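Local coordinates for protein putative oxidoreductase molybdopterin-binding subunit (Sulfolobus tokodaii, PDB 4ZOH) that probably serves as the molybdopterin-binding subunit of an oxidoreductase of the xanthine dehydrogenase and aldehyde oxidase family, carrying a molybdenum atom on pterin cytosine dinucleotide, at residues S152-Q158 against R693-P698; M304-Y309 against G339-E344; V577-V583 against F701-V705; G614-L619 against A678-I683. All blocks are in the same frame, centred on the assembly; numbering follows the deposited sequence.

How the contacts relate
Followed from the N terminus, the first segment to take part is residues 152-158 of strand 149-161, which wait for the C-terminal tail at 693-698; contact 1 thus closes the widest loop of the four. Nested inside it, contact 2 folds the turn after helix 288-304 back on helix 336-353, and contact 4 later packs helix 600-619 against helix 673-688. Contact 3 joins the hairpin between strands 568-577 and 583-593 to the chain's end, so its loop crosses that of contact 1 and encloses contact 4. The hub is shared: Tyr341 reaches Ile156 and Met697, Gln617 holds Asn157 and Gln158, and Val583 packs on Leu619.

Contact 1 (S152-Q158 against R693-P698); sequences SDTLINQ and RITKMP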
loop_
_atom_site.group_PDB
_atom_site.type_symbol
_atom_site.label_atom_id
_atom_site.label_comp_id
_atom_site.label_asym_id
_atom_site.label_seq_id
_atom_site.Cartn_x
_atom_site.Cartn_y
_atom_site.Cartn_z
ATOM N N SER A 152 -32.864 -42.704 -27.979
ATOM C CA SER A 152 -31.418 -42.411 -28.016
ATOM C C SER A 152 -31.151 -41.100 -28.658
ATOM O O SER A 152 -31.807 -40.768 -29.612
ATOM C CB SER A 152 -30.676 -43.483 -28.828
ATOM O OG SER A 152 -30.715 -44.637 -28.057
ATOM N N ASP A 153 -30.155 -40.376 -28.149
ATOM C CA ASP A 153 -29.612 -39.208 -28.848
ATOM C C ASP A 153 -28.270 -38.783 -28.192
ATOM O O ASP A 153 -27.810 -39.394 -27.243
ATOM C CB ASP A 153 -30.634 -38.028 -28.802
ATOM C CG ASP A 153 -30.593 -37.193 -30.029
ATOM O OD1 ASP A 153 -31.664 -36.706 -30.439
ATOM O OD2 ASP A 153 -29.515 -37.053 -30.640
ATOM N N THR A 154 -27.647 -37.762 -28.757
ATOM C CA THR A 154 -26.444 -37.182 -28.181
ATOM C C THR A 154 -26.726 -35.714 -27.769
ATOM O O THR A 154 -27.099 -34.909 -28.604
ATOM C CB THR A 154 -25.293 -37.329 -29.198
ATOM O OG1 THR A 154 -24.976 -38.734 -29.269
ATOM C CG2 THR A 154 -24.060 -36.527 -28.794
ATOM N N LEU A 155 -26.567 -35.415 -26.487
ATOM C CA LEU A 155 -26.783 -34.057 -25.965
ATOM C C LEU A 155 -25.449 -33.418 -25.676
ATOM O O LEU A 155 -24.598 -34.042 -25.067
ATOM C CB LEU A 155 -27.600 -34.108 -24.668
ATOM C CG LEU A 155 -28.929 -34.839 -24.652
ATOM C CD1 LEU A 155 -29.534 -34.799 -23.255
ATOM C CD2 LEU A 155 -29.824 -34.256 -25.745
ATOM N N ILE A 156 -25.296 -32.168 -26.095
ATOM C CA ILE A 156 -24.154 -31.396 -25.847
ATOM C C ILE A 156 -24.425 -30.274 -24.810
ATOM O O ILE A 156 -25.446 -29.542 -24.882
ATOM C CB ILE A 156 -23.669 -30.776 -27.135
ATOM C CG1 ILE A 156 -23.388 -31.896 -28.149
ATOM C CG2 ILE A 156 -22.490 -29.823 -26.839
ATOM C CD1 ILE A 156 -22.601 -31.460 -29.372
ATOM N N ASN A 157 -23.473 -30.131 -23.880
ATOM C CA ASN A 157 -23.400 -29.035 -22.957
ATOM C C ASN A 157 -22.117 -28.348 -23.297
ATOM O O ASN A 157 -21.022 -28.851 -22.986
ATOM C CB ASN A 157 -23.506 -29.609 -21.537
ATOM C CG ASN A 157 -23.723 -28.525 -20.463
ATOM O OD1 ASN A 157 -22.808 -27.715 -20.198
ATOM N ND2 ASN A 157 -24.904 -28.569 -19.758
ATOM N N GLN A 158 -22.228 -27.240 -24.008
ATOM C CA GLN A 158 -21.077 -26.681 -24.703
ATOM C C GLN A 158 -20.095 -26.001 -23.746
ATOM O O GLN A 158 -20.434 -25.701 -22.588
ATOM C CB GLN A 158 -21.514 -25.685 -25.788
ATOM C CG GLN A 158 -21.856 -24.230 -25.349
ATOM C CD GLN A 158 -23.140 -24.029 -24.504
ATOM O OE1 GLN A 158 -23.619 -24.905 -23.789
ATOM N NE2 GLN A 158 -23.668 -22.803 -24.559
ATOM N N ARG A 693 -36.315 -31.331 -31.670
ATOM C CA ARG A 693 -35.488 -31.645 -30.556
ATOM C C ARG A 693 -34.298 -30.666 -30.511
ATOM O O ARG A 693 -33.676 -30.367 -31.529
ATOM C CB ARG A 693 -35.021 -33.098 -30.638
ATOM C CG ARG A 693 -34.635 -33.635 -29.264
ATOM C CD ARG A 693 -34.236 -35.082 -29.388
ATOM N NE ARG A 693 -35.380 -35.987 -29.344
ATOM C CZ ARG A 693 -35.315 -37.290 -29.589
ATOM N NH1 ARG A 693 -34.159 -37.890 -29.876
ATOM N NH2 ARG A 693 -36.404 -38.007 -29.511
ATOM N N ILE A 694 -34.030 -30.115 -29.348
ATOM C CA ILE A 694 -32.773 -29.304 -29.169
ATOM C C ILE A 694 -31.665 -30.173 -28.527
ATOM O O ILE A 694 -31.875 -30.735 -27.433
ATOM C CB ILE A 694 -33.055 -28.074 -28.288
ATOM C CG1 ILE A 694 -34.087 -27.184 -29.004
ATOM C CG2 ILE A 694 -31.750 -27.298 -27.940
ATOM C CD1 ILE A 694 -34.556 -26.038 -28.132
ATOM N N THR A 695 -30.539 -30.314 -29.223
ATOM C CA THR A 695 -29.479 -31.256 -28.804
ATOM C C THR A 695 -28.217 -30.503 -28.401
ATOM O O THR A 695 -27.346 -31.062 -27.755
ATOM C CB THR A 695 -29.085 -32.280 -29.925
ATOM O OG1 THR A 695 -28.775 -31.570 -31.117
ATOM C CG2 THR A 695 -30.203 -33.284 -30.232
ATOM N N LYS A 696 -28.122 -29.232 -28.774
ATOM C CA LYS A 696 -26.925 -28.445 -28.454
ATOM C C LYS A 696 -27.243 -26.987 -28.072
ATOM O O LYS A 696 -28.306 -26.495 -28.422
ATOM C CB LYS A 696 -25.953 -28.496 -29.627
ATOM C CG LYS A 696 -26.530 -28.022 -30.937
ATOM C CD LYS A 696 -25.451 -27.384 -31.831
ATOM C CE LYS A 696 -25.130 -28.190 -33.074
ATOM N NZ LYS A 696 -26.240 -28.199 -34.068
ATOM N N MET A 697 -26.307 -26.313 -27.395
ATOM C CA MET A 697 -26.465 -24.910 -27.016
ATOM C C MET A 697 -25.207 -24.101 -27.427
ATOM O O MET A 697 -24.171 -24.696 -27.614
ATOM C CB MET A 697 -26.608 -24.828 -25.519
ATOM C CG MET A 697 -27.762 -25.568 -24.950
ATOM S SD MET A 697 -27.885 -25.530 -23.166
ATOM C CE MET A 697 -26.482 -26.555 -22.550
ATOM N N PRO A 698 -25.243 -22.761 -27.488
ATOM C CA PRO A 698 -26.456 -21.943 -27.341
ATOM C C PRO A 698 -27.475 -22.267 -28.510
ATOM O O PRO A 698 -27.067 -22.706 -29.605
ATOM C CB PRO A 698 -25.888 -20.490 -27.497
ATOM C CG PRO A 698 -24.831 -20.669 -28.569
ATOM C CD PRO A 698 -24.184 -22.001 -28.213
#
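Asp153 and Arg693 open this contact with a salt bridge, an example of a strand edge receiving a C-terminal tail. Along Asp153, CB already lies 3.7 Å from Arg693 NH1, CG comes near Thr695 CG2, and OD1 accepts from Arg693 NH1 at 2.8 Å, on its anti side and somewhat out of the carboxylate plane, while OD1 lies close to the guanidinium plane; the two flat groups are turned 65° apart. The other oxygen, OD2, turns back to accept from Thr154 N at 2.7 Å, which limits the carboxylate's rotation. With an alanine here, Arg693 NH1 would probably lose its charged mate in this contact and Thr154 N its side-chain acceptor. Further on, Ile156 N gives an almost straight bond of 2.9 Å to Thr695 O. Gln158 CG, lodged between the backbone N and the carbonyl carbon (chi1 82°), lies 3.3 Å from Met697 O, while NE2 is spent on the carbonyls of Gln617 and Glu621. Strand 149-161 is the outermost strand of its five-stranded sheet in this chain: strand 254-266 pairs along one edge, the tail runs along the other, and helices 336-353 and 673-688 pack against the tail through Tyr341, Thr679 and Ile683.

Contact 2 (M304-Y309 against G339-E344); sequences MLPGIY and GIYFIE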
loop_
_atom_site.group_PDB
_atom_site.type_symbol
_atom_site.label_atom_id
_atom_site.label_comp_id
_atom_site.label_asym_id
_atom_site.label_seq_id
_atom_site.Cartn_x
_atom_site.Cartn_y
_atom_site.Cartn_z
ATOM N N MET A 304 -24.911 -37.086 -10.732
ATOM C CA MET A 304 -26.173 -36.340 -10.554
ATOM C C MET A 304 -27.180 -36.644 -11.652
ATOM O O MET A 304 -28.319 -36.197 -11.545
ATOM C CB MET A 304 -25.973 -34.794 -10.463
ATOM C CG MET A 304 -25.065 -34.382 -9.319
ATOM S SD MET A 304 -25.621 -34.805 -7.678
ATOM C CE MET A 304 -27.091 -33.789 -7.697
ATOM N N LEU A 305 -26.744 -37.326 -12.712
ATOM C CA LEU A 305 -27.630 -37.917 -13.752
ATOM C C LEU A 305 -28.936 -38.594 -13.281
ATOM O O LEU A 305 -29.896 -38.532 -13.984
ATOM C CB LEU A 305 -26.868 -38.950 -14.579
ATOM C CG LEU A 305 -25.946 -38.394 -15.660
ATOM C CD1 LEU A 305 -25.159 -39.502 -16.359
ATOM C CD2 LEU A 305 -26.708 -37.594 -16.676
ATOM N N PRO A 306 -28.972 -39.257 -12.109
ATOM C CA PRO A 306 -30.315 -39.761 -11.793
ATOM C C PRO A 306 -31.322 -38.663 -11.354
ATOM O O PRO A 306 -32.540 -38.931 -11.251
ATOM C CB PRO A 306 -30.063 -40.749 -10.627
ATOM C CG PRO A 306 -28.586 -41.047 -10.629
ATOM C CD PRO A 306 -27.994 -39.722 -11.102
ATOM N N GLY A 307 -30.823 -37.464 -11.037
ATOM C CA GLY A 307 -31.676 -36.359 -10.675
ATOM C C GLY A 307 -32.573 -36.690 -9.486
ATOM O O GLY A 307 -32.165 -37.352 -8.527
ATOM N N ILE A 308 -33.821 -36.237 -9.564
ATOM C CA ILE A 308 -34.795 -36.402 -8.473
ATOM C C ILE A 308 -35.685 -37.639 -8.706
ATOM O O ILE A 308 -36.676 -37.792 -8.004
ATOM C CB ILE A 308 -35.717 -35.126 -8.344
ATOM C CG1 ILE A 308 -36.435 -34.827 -9.683
ATOM C CG2 ILE A 308 -34.906 -33.929 -7.855
ATOM C CD1 ILE A 308 -37.893 -34.429 -9.504
ATOM N N TYR A 309 -35.325 -38.484 -9.686
ATOM C CA TYR A 309 -36.136 -39.612 -10.154
ATOM C C TYR A 309 -35.907 -41.009 -9.508
ATOM O O TYR A 309 -34.814 -41.353 -9.004
ATOM C CB TYR A 309 -36.065 -39.673 -11.655
ATOM C CG TYR A 309 -36.389 -38.329 -12.226
ATOM C CD1 TYR A 309 -37.633 -37.737 -12.000
ATOM C CD2 TYR A 309 -35.432 -37.588 -12.902
ATOM C CE1 TYR A 309 -37.930 -36.494 -12.501
ATOM C CE2 TYR A 309 -35.711 -36.339 -13.408
ATOM C CZ TYR A 309 -36.959 -35.778 -13.174
ATOM O OH TYR A 309 -37.289 -34.541 -13.692
ATOM N N GLY A 339 -24.925 -32.481 -15.514
ATOM C CA GLY A 339 -25.660 -33.685 -15.087
ATOM C C GLY A 339 -27.190 -33.474 -14.963
ATOM O O GLY A 339 -27.937 -34.269 -15.512
ATOM N N ILE A 340 -27.641 -32.474 -14.173
ATOM C CA ILE A 340 -29.059 -32.039 -14.148
ATOM C C ILE A 340 -29.576 -31.665 -15.567
ATOM O O ILE A 340 -30.651 -32.094 -15.954
ATOM C CB ILE A 340 -29.309 -30.924 -13.097
ATOM C CG1 ILE A 340 -28.950 -31.393 -11.695
ATOM C CG2 ILE A 340 -30.744 -30.309 -13.191
ATOM C CD1 ILE A 340 -29.642 -32.711 -11.310
ATOM N N TYR A 341 -28.795 -30.937 -16.369
ATOM C CA TYR A 341 -29.196 -30.612 -17.719
ATOM C C TYR A 341 -29.486 -31.904 -18.525
ATOM O O TYR A 341 -30.521 -31.989 -19.230
ATOM C CB TYR A 341 -28.113 -29.813 -18.410
ATOM C CG TYR A 341 -28.164 -29.731 -19.943
ATOM C CD1 TYR A 341 -28.994 -28.836 -20.596
ATOM C CD2 TYR A 341 -27.309 -30.535 -20.751
ATOM C CE1 TYR A 341 -29.021 -28.752 -22.011
ATOM C CE2 TYR A 341 -27.330 -30.451 -22.146
ATOM C CZ TYR A 341 -28.181 -29.558 -22.789
ATOM O OH TYR A 341 -28.164 -29.439 -24.238
ATOM N N PHE A 342 -28.545 -32.879 -18.445
ATOM C CA PHE A 342 -28.743 -34.149 -19.095
ATOM C C PHE A 342 -30.034 -34.860 -18.680
ATOM O O PHE A 342 -30.829 -35.155 -19.578
ATOM C CB PHE A 342 -27.479 -35.045 -19.005
ATOM C CG PHE A 342 -26.281 -34.500 -19.818
ATOM C CD1 PHE A 342 -26.446 -34.026 -21.077
ATOM C CD2 PHE A 342 -25.012 -34.473 -19.269
ATOM C CE1 PHE A 342 -25.359 -33.549 -21.820
ATOM C CE2 PHE A 342 -23.926 -34.019 -19.991
ATOM C CZ PHE A 342 -24.091 -33.525 -21.252
ATOM N N ILE A 343 -30.272 -35.106 -17.383
ATOM C CA ILE A 343 -31.469 -35.797 -16.986
ATOM C C ILE A 343 -32.757 -34.982 -17.327
ATOM O O ILE A 343 -33.749 -35.565 -17.772
ATOM C CB ILE A 343 -31.461 -36.299 -15.513
ATOM C CG1 ILE A 343 -32.631 -37.284 -15.263
ATOM C CG2 ILE A 343 -31.438 -35.169 -14.455
ATOM C CD1 ILE A 343 -32.631 -38.505 -16.193
ATOM N N GLU A 344 -32.730 -33.649 -17.164
ATOM C CA GLU A 344 -33.927 -32.812 -17.415
ATOM C C GLU A 344 -34.233 -32.665 -18.890
ATOM O O GLU A 344 -35.410 -32.613 -19.290
ATOM C CB GLU A 344 -33.842 -31.468 -16.699
ATOM C CG GLU A 344 -33.770 -31.579 -15.217
ATOM C CD GLU A 344 -35.051 -32.211 -14.673
ATOM O OE1 GLU A 344 -36.120 -31.569 -14.874
ATOM O OE2 GLU A 344 -34.969 -33.355 -14.106
HETATM O O HOH W 1 -33.614 -33.869 -11.403
#
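Tyr309 and Glu344 supply the direct hydrogen bond of this buried contact: the phenol OH donates to the syn lone pair of Glu344 OE2 over 2.6 Å. Ring and carboxylate lie nearly coplanar, 12° apart, so the acid meets the ring at its edge. A water extends the polar group, accepting from Ile308 N at 3.0 Å and donating to the same OE2, which therefore takes two donors. The other oxygen, OE1, is held by Arg362 in a salt bridge and by the backbone N of Ser410; with so many partners fixing it, the buried carboxylate is probably stabilised in its charged form.

The backbone of 304-309 is a pair of overlapping turns, type I from Met304 to Gly307 and type II' from Pro306 to Tyr309, by which the chain leaves helix 288-304 and heads for strand 313-321 within the molybdopterin cofactor-binding region. Gly307 has positive phi (57°), and a side chain on it would run into Ile343 CG2.

Among the apolar pairs Ile343 is central: its CG1, anti to the backbone N (chi1 -168°), reaches the edge of the Tyr309 ring at CD2, 3.7 Å away. Leu305 starts away from the helix but bends its end back, bringing CD2 to Phe342 CB at 3.5 Å, and Ile340 CD1 packs more loosely on Met304 CB. Other side-chain carbons make van der Waals contacts with backbone oxygens: Ile343 CB sits 3.1 Å from Leu305 O, Ile340 CD1 lies 3.7 Å from Met304 O, and Leu305 CD2 is close to Gly339 O.

Contact 3 (V577-V583 against F701-V705); sequences VDGTGKV and FEELV
A tight beta hairpin, whose type I turn from Asp578 to Gly581 links strands 568-577 and 583-593, meets the C-terminal end of the chain here, where a short 3-10 turn at 701-703 leads to Val705. Phe701 and Lys582 lie side by side: Lys582 CA stands over one face of the ring, 4.2 Å from its centroid and toward the rim, a CH-pi contact. The aliphatic chain continues past the ring end, CE reaching Phe701 CZ at 3.9 Å, before NZ bonds to the backbone of another protein chain. Replacing Phe701 with an alanine would probably open a gap beside Lys582 and leave its methylenes without the ring they lie along.

The Gly581 carbonyl fits between two side chains, its O 3.6 Å from Phe701 CD1 and 3.5 Å from Leu704 CD1. A CB on Gly581 would collide with Phe701 O, so the close backbone approach rests on the missing side chain. Leu704 CD1 also touches Val583 CG2 at 3.6 Å and, more distantly, Val577 CG1. Asp578 shapes the loop through an Asx turn: OD2 takes both Thr580 N and Thr580 OG1. Its OD1 faces outward instead, paired with a basic side chain of another protein chain. A water joins the two segments, donating to Asp578 O at 2.7 Å and to Leu704 O at 2.9 Å.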
loop_
_atom_site.group_PDB
_atom_site.type_symbol
_atom_site.label_atom_id
_atom_site.label_comp_id
_atom_site.label_asym_id
_atom_site.label_seq_id
_atom_site.Cartn_x
_atom_site.Cartn_y
_atom_site.Cartn_z
ATOM N N VAL A 577 -40.588 -16.913 -29.255
ATOM C CA VAL A 577 -39.546 -16.852 -30.272
ATOM C C VAL A 577 -40.172 -16.038 -31.362
ATOM O O VAL A 577 -41.342 -16.210 -31.595
ATOM C CB VAL A 577 -39.186 -18.273 -30.803
ATOM C CG1 VAL A 577 -38.110 -18.227 -31.855
ATOM C CG2 VAL A 577 -38.704 -19.141 -29.657
ATOM N N ASP A 578 -39.431 -15.152 -32.019
ATOM C CA ASP A 578 -40.025 -14.284 -33.030
ATOM C C ASP A 578 -39.596 -14.760 -34.369
ATOM O O ASP A 578 -38.950 -15.806 -34.478
ATOM C CB ASP A 578 -39.783 -12.771 -32.788
ATOM C CG ASP A 578 -38.370 -12.322 -33.061
ATOM O OD1 ASP A 578 -38.033 -11.228 -32.586
ATOM O OD2 ASP A 578 -37.562 -13.015 -33.725
ATOM N N GLY A 579 -39.957 -14.017 -35.414
ATOM C CA GLY A 579 -39.607 -14.431 -36.777
ATOM C C GLY A 579 -38.152 -14.326 -37.157
ATOM O O GLY A 579 -37.802 -14.670 -38.283
ATOM N N THR A 580 -37.300 -13.822 -36.252
ATOM C CA THR A 580 -35.830 -13.757 -36.505
ATOM C C THR A 580 -35.134 -14.909 -35.776
ATOM O O THR A 580 -33.927 -15.153 -35.932
ATOM C CB THR A 580 -35.192 -12.408 -36.070
ATOM O OG1 THR A 580 -35.336 -12.237 -34.660
ATOM C CG2 THR A 580 -35.839 -11.188 -36.824
ATOM N N GLY A 581 -35.920 -15.644 -35.005
ATOM C CA GLY A 581 -35.386 -16.708 -34.196
ATOM C C GLY A 581 -34.820 -16.275 -32.851
ATOM O O GLY A 581 -34.206 -17.105 -32.152
ATOM N N LYS A 582 -35.107 -15.030 -32.457
ATOM C CA LYS A 582 -34.718 -14.515 -31.158
ATOM C C LYS A 582 -35.689 -14.957 -30.084
ATOM O O LYS A 582 -36.906 -14.888 -30.262
ATOM C CB LYS A 582 -34.602 -12.974 -31.194
ATOM C CG LYS A 582 -34.165 -12.389 -29.846
ATOM C CD LYS A 582 -34.129 -10.876 -29.812
ATOM C CE LYS A 582 -32.930 -10.343 -30.531
ATOM N NZ LYS A 582 -32.313 -9.288 -29.699
ATOM N N VAL A 583 -35.144 -15.391 -28.965
ATOM C CA VAL A 583 -35.889 -15.861 -27.849
ATOM C C VAL A 583 -36.093 -14.752 -26.832
ATOM O O VAL A 583 -35.146 -14.124 -26.455
ATOM C CB VAL A 583 -35.135 -17.030 -27.191
ATOM C CG1 VAL A 583 -35.809 -17.511 -25.895
ATOM C CG2 VAL A 583 -35.075 -18.224 -28.148
ATOM N N PHE A 701 -30.115 -18.293 -33.452
ATOM C CA PHE A 701 -31.222 -17.680 -34.204
ATOM C C PHE A 701 -31.630 -18.537 -35.433
ATOM O O PHE A 701 -32.820 -18.898 -35.574
ATOM C CB PHE A 701 -30.853 -16.230 -34.643
ATOM C CG PHE A 701 -30.788 -15.225 -33.510
ATOM C CD1 PHE A 701 -30.932 -15.618 -32.154
ATOM C CD2 PHE A 701 -30.557 -13.879 -33.783
ATOM C CE1 PHE A 701 -30.852 -14.696 -31.119
ATOM C CE2 PHE A 701 -30.493 -12.933 -32.739
ATOM C CZ PHE A 701 -30.648 -13.346 -31.410
ATOM N N GLU A 702 -30.653 -18.886 -36.280
ATOM C CA GLU A 702 -30.924 -19.649 -37.531
ATOM C C GLU A 702 -31.485 -21.046 -37.320
ATOM O O GLU A 702 -32.041 -21.600 -38.241
ATOM C CB GLU A 702 -29.702 -19.764 -38.404
ATOM C CG GLU A 702 -28.484 -20.369 -37.731
ATOM C CD GLU A 702 -27.191 -19.972 -38.433
ATOM O OE1 GLU A 702 -26.910 -18.758 -38.670
ATOM O OE2 GLU A 702 -26.426 -20.902 -38.748
ATOM N N GLU A 703 -31.325 -21.598 -36.119
ATOM C CA GLU A 703 -31.873 -22.902 -35.782
ATOM C C GLU A 703 -33.347 -22.798 -35.407
ATOM O O GLU A 703 -33.995 -23.811 -35.221
ATOM C CB GLU A 703 -31.071 -23.541 -34.630
ATOM C CG GLU A 703 -29.747 -24.186 -35.044
ATOM C CD GLU A 703 -28.713 -24.344 -33.912
ATOM O OE1 GLU A 703 -28.997 -24.113 -32.690
ATOM O OE2 GLU A 703 -27.562 -24.697 -34.263
ATOM N N LEU A 704 -33.857 -21.571 -35.256
ATOM C CA LEU A 704 -35.215 -21.349 -34.798
ATOM C C LEU A 704 -36.111 -20.610 -35.844
ATOM O O LEU A 704 -37.082 -19.963 -35.500
ATOM C CB LEU A 704 -35.182 -20.583 -33.475
ATOM C CG LEU A 704 -34.474 -21.159 -32.266
ATOM C CD1 LEU A 704 -34.802 -20.338 -31.031
ATOM C CD2 LEU A 704 -34.884 -22.600 -32.050
ATOM N N VAL A 705 -35.781 -20.706 -37.121
ATOM C CA VAL A 705 -36.487 -19.937 -38.108
ATOM C C VAL A 705 -37.088 -20.884 -39.145
ATOM O O VAL A 705 -36.381 -21.727 -39.660
ATOM C CB VAL A 705 -35.547 -18.810 -38.619
ATOM C CG1 VAL A 705 -35.528 -18.631 -40.134
ATOM C CG2 VAL A 705 -35.897 -17.519 -37.907
HETATM O O HOH W 2 -39.135 -18.042 -36.048
#

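Contact 4 (G614-L619 against A678-I683); sequences GMAQAL and ATPTII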
loop_
_atom_site.group_PDB
_atom_site.type_symbol
_atom_site.label_atom_id
_atom_site.label_comp_id
_atom_site.label_asym_id
_atom_site.label_seq_id
_atom_site.Cartn_x
_atom_site.Cartn_y
_atom_site.Cartn_z
ATOM N N GLY A 614 -27.258 -19.317 -16.262
ATOM C CA GLY A 614 -27.840 -20.568 -16.842
ATOM C C GLY A 614 -28.636 -20.264 -18.111
ATOM O O GLY A 614 -28.505 -20.982 -19.102
ATOM N N MET A 615 -29.395 -19.141 -18.119
ATOM C CA MET A 615 -30.174 -18.746 -19.319
ATOM C C MET A 615 -29.246 -18.357 -20.453
ATOM O O MET A 615 -29.497 -18.647 -21.640
ATOM C CB MET A 615 -31.084 -17.568 -18.937
ATOM C CG MET A 615 -31.665 -16.850 -20.143
ATOM S SD MET A 615 -32.651 -15.364 -19.766
ATOM C CE MET A 615 -33.094 -15.818 -18.094
ATOM N N ALA A 616 -28.192 -17.615 -20.098
ATOM C CA ALA A 616 -27.211 -17.129 -21.095
ATOM C C ALA A 616 -26.474 -18.360 -21.783
ATOM O O ALA A 616 -26.146 -18.305 -22.987
ATOM C CB ALA A 616 -26.172 -16.254 -20.405
ATOM N N GLN A 617 -26.182 -19.400 -20.994
ATOM C CA GLN A 617 -25.588 -20.645 -21.569
ATOM C C GLN A 617 -26.558 -21.267 -22.627
ATOM O O GLN A 617 -26.127 -21.576 -23.792
ATOM C CB GLN A 617 -25.281 -21.690 -20.461
ATOM C CG GLN A 617 -24.636 -22.959 -21.087
ATOM C CD GLN A 617 -24.163 -24.057 -20.176
ATOM O OE1 GLN A 617 -24.398 -24.102 -18.940
ATOM N NE2 GLN A 617 -23.487 -25.021 -20.810
ATOM N N ALA A 618 -27.844 -21.389 -22.244
ATOM C CA ALA A 618 -28.930 -21.872 -23.169
ATOM C C ALA A 618 -29.053 -21.003 -24.408
ATOM O O ALA A 618 -29.097 -21.511 -25.554
ATOM C CB ALA A 618 -30.291 -21.943 -22.452
ATOM N N LEU A 619 -29.005 -19.696 -24.213
ATOM C CA LEU A 619 -29.413 -18.782 -25.313
ATOM C C LEU A 619 -28.324 -17.961 -25.949
ATOM O O LEU A 619 -28.547 -17.445 -27.034
ATOM C CB LEU A 619 -30.538 -17.816 -24.857
ATOM C CG LEU A 619 -31.805 -18.396 -24.253
ATOM C CD1 LEU A 619 -32.702 -17.207 -23.793
ATOM C CD2 LEU A 619 -32.472 -19.345 -25.301
ATOM N N ALA A 678 -31.495 -23.214 -14.520
ATOM C CA ALA A 678 -32.029 -22.333 -15.582
ATOM C C ALA A 678 -31.812 -22.836 -16.982
ATOM O O ALA A 678 -32.688 -22.642 -17.878
ATOM C CB ALA A 678 -31.544 -20.862 -15.432
ATOM N N THR A 679 -30.643 -23.478 -17.203
ATOM C CA THR A 679 -30.313 -23.945 -18.542
ATOM C C THR A 679 -31.341 -24.923 -19.096
ATOM O O THR A 679 -31.933 -24.668 -20.145
ATOM C CB THR A 679 -28.872 -24.548 -18.590
ATOM O OG1 THR A 679 -27.982 -23.541 -18.126
ATOM C CG2 THR A 679 -28.434 -24.848 -20.005
ATOM N N PRO A 680 -31.546 -26.057 -18.451
ATOM C CA PRO A 680 -32.575 -26.923 -19.072
ATOM C C PRO A 680 -34.035 -26.311 -18.953
ATOM O O PRO A 680 -34.889 -26.641 -19.777
ATOM C CB PRO A 680 -32.574 -28.156 -18.155
ATOM C CG PRO A 680 -32.120 -27.672 -16.834
ATOM C CD PRO A 680 -31.021 -26.639 -17.184
ATOM N N THR A 681 -34.311 -25.519 -17.902
ATOM C CA THR A 681 -35.634 -24.815 -17.844
ATOM C C THR A 681 -35.892 -24.074 -19.127
ATOM O O THR A 681 -36.933 -24.278 -19.794
ATOM C CB THR A 681 -35.759 -23.847 -16.665
ATOM O OG1 THR A 681 -35.614 -24.612 -15.475
ATOM C CG2 THR A 681 -37.245 -23.227 -16.600
ATOM N N ILE A 682 -34.898 -23.298 -19.523
ATOM C CA ILE A 682 -35.000 -22.417 -20.700
ATOM C C ILE A 682 -35.003 -23.225 -22.013
ATOM O O ILE A 682 -35.769 -22.918 -22.959
ATOM C CB ILE A 682 -33.907 -21.303 -20.709
ATOM C CG1 ILE A 682 -34.105 -20.265 -19.545
ATOM C CG2 ILE A 682 -33.860 -20.678 -22.081
ATOM C CD1 ILE A 682 -35.406 -19.508 -19.660
ATOM N N ILE A 683 -34.095 -24.213 -22.097
ATOM C CA ILE A 683 -34.088 -25.073 -23.261
ATOM C C ILE A 683 -35.458 -25.845 -23.374
ATOM O O ILE A 683 -35.972 -25.967 -24.471
ATOM C CB ILE A 683 -32.881 -26.071 -23.323
ATOM C CG1 ILE A 683 -31.518 -25.311 -23.362
ATOM C CG2 ILE A 683 -33.093 -26.946 -24.600
ATOM C CD1 ILE A 683 -31.327 -24.492 -24.670
HETATM O O HOH W 3 -25.657 -23.219 -16.440
#
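Gly614 and Thr679 make the closest approach of two buried helices, a case of small residues letting backbones come near each other. The axes of the short segments pass 7.5 Å apart and cross at -48°. At this point Thr679 OG1 donates to Gly614 O over 2.8 Å; the hydroxyl, placed beside its own backbone N by chi1 (-57°), comes in from a tilt out of the carbonyl plane. On the opposite face of that plane the same oxygen takes the helical bond from Ala618 N, so two donors grip it. A CB on Gly614 would strike Ala678 CB, and the methyl of Ala678 instead rests 3.8 Å from Met615 N.

One turn on, Ala618 CB is met by Ile683 CD1 at 3.5 Å and by Ile682 CG2 at 3.8 Å. Ile682 spreads its branches: CG1 faces Met615 CB, while CG2 packs across Leu619, 3.8 Å from its CD2.

The second shell is polar. A water donates to Thr679 OG1 and, at 2.9 Å, to Gln617 OE1. Gln617 extends beyond CG and is steadied at its far end, its OE1 accepting from Arg256 NE and its NE2 donating to Asn157 OD1. The side chain of Gln617 lies about 13 Å from the molybdenum atom, not in contact with it. Outside the pair, strand 583-593 flanks helix 600-619 through Met615 and Leu619, strand 568-577 packs on Ile682, and helix 336-353 meets helix 673-688 at Thr679, Pro680 and Ile683.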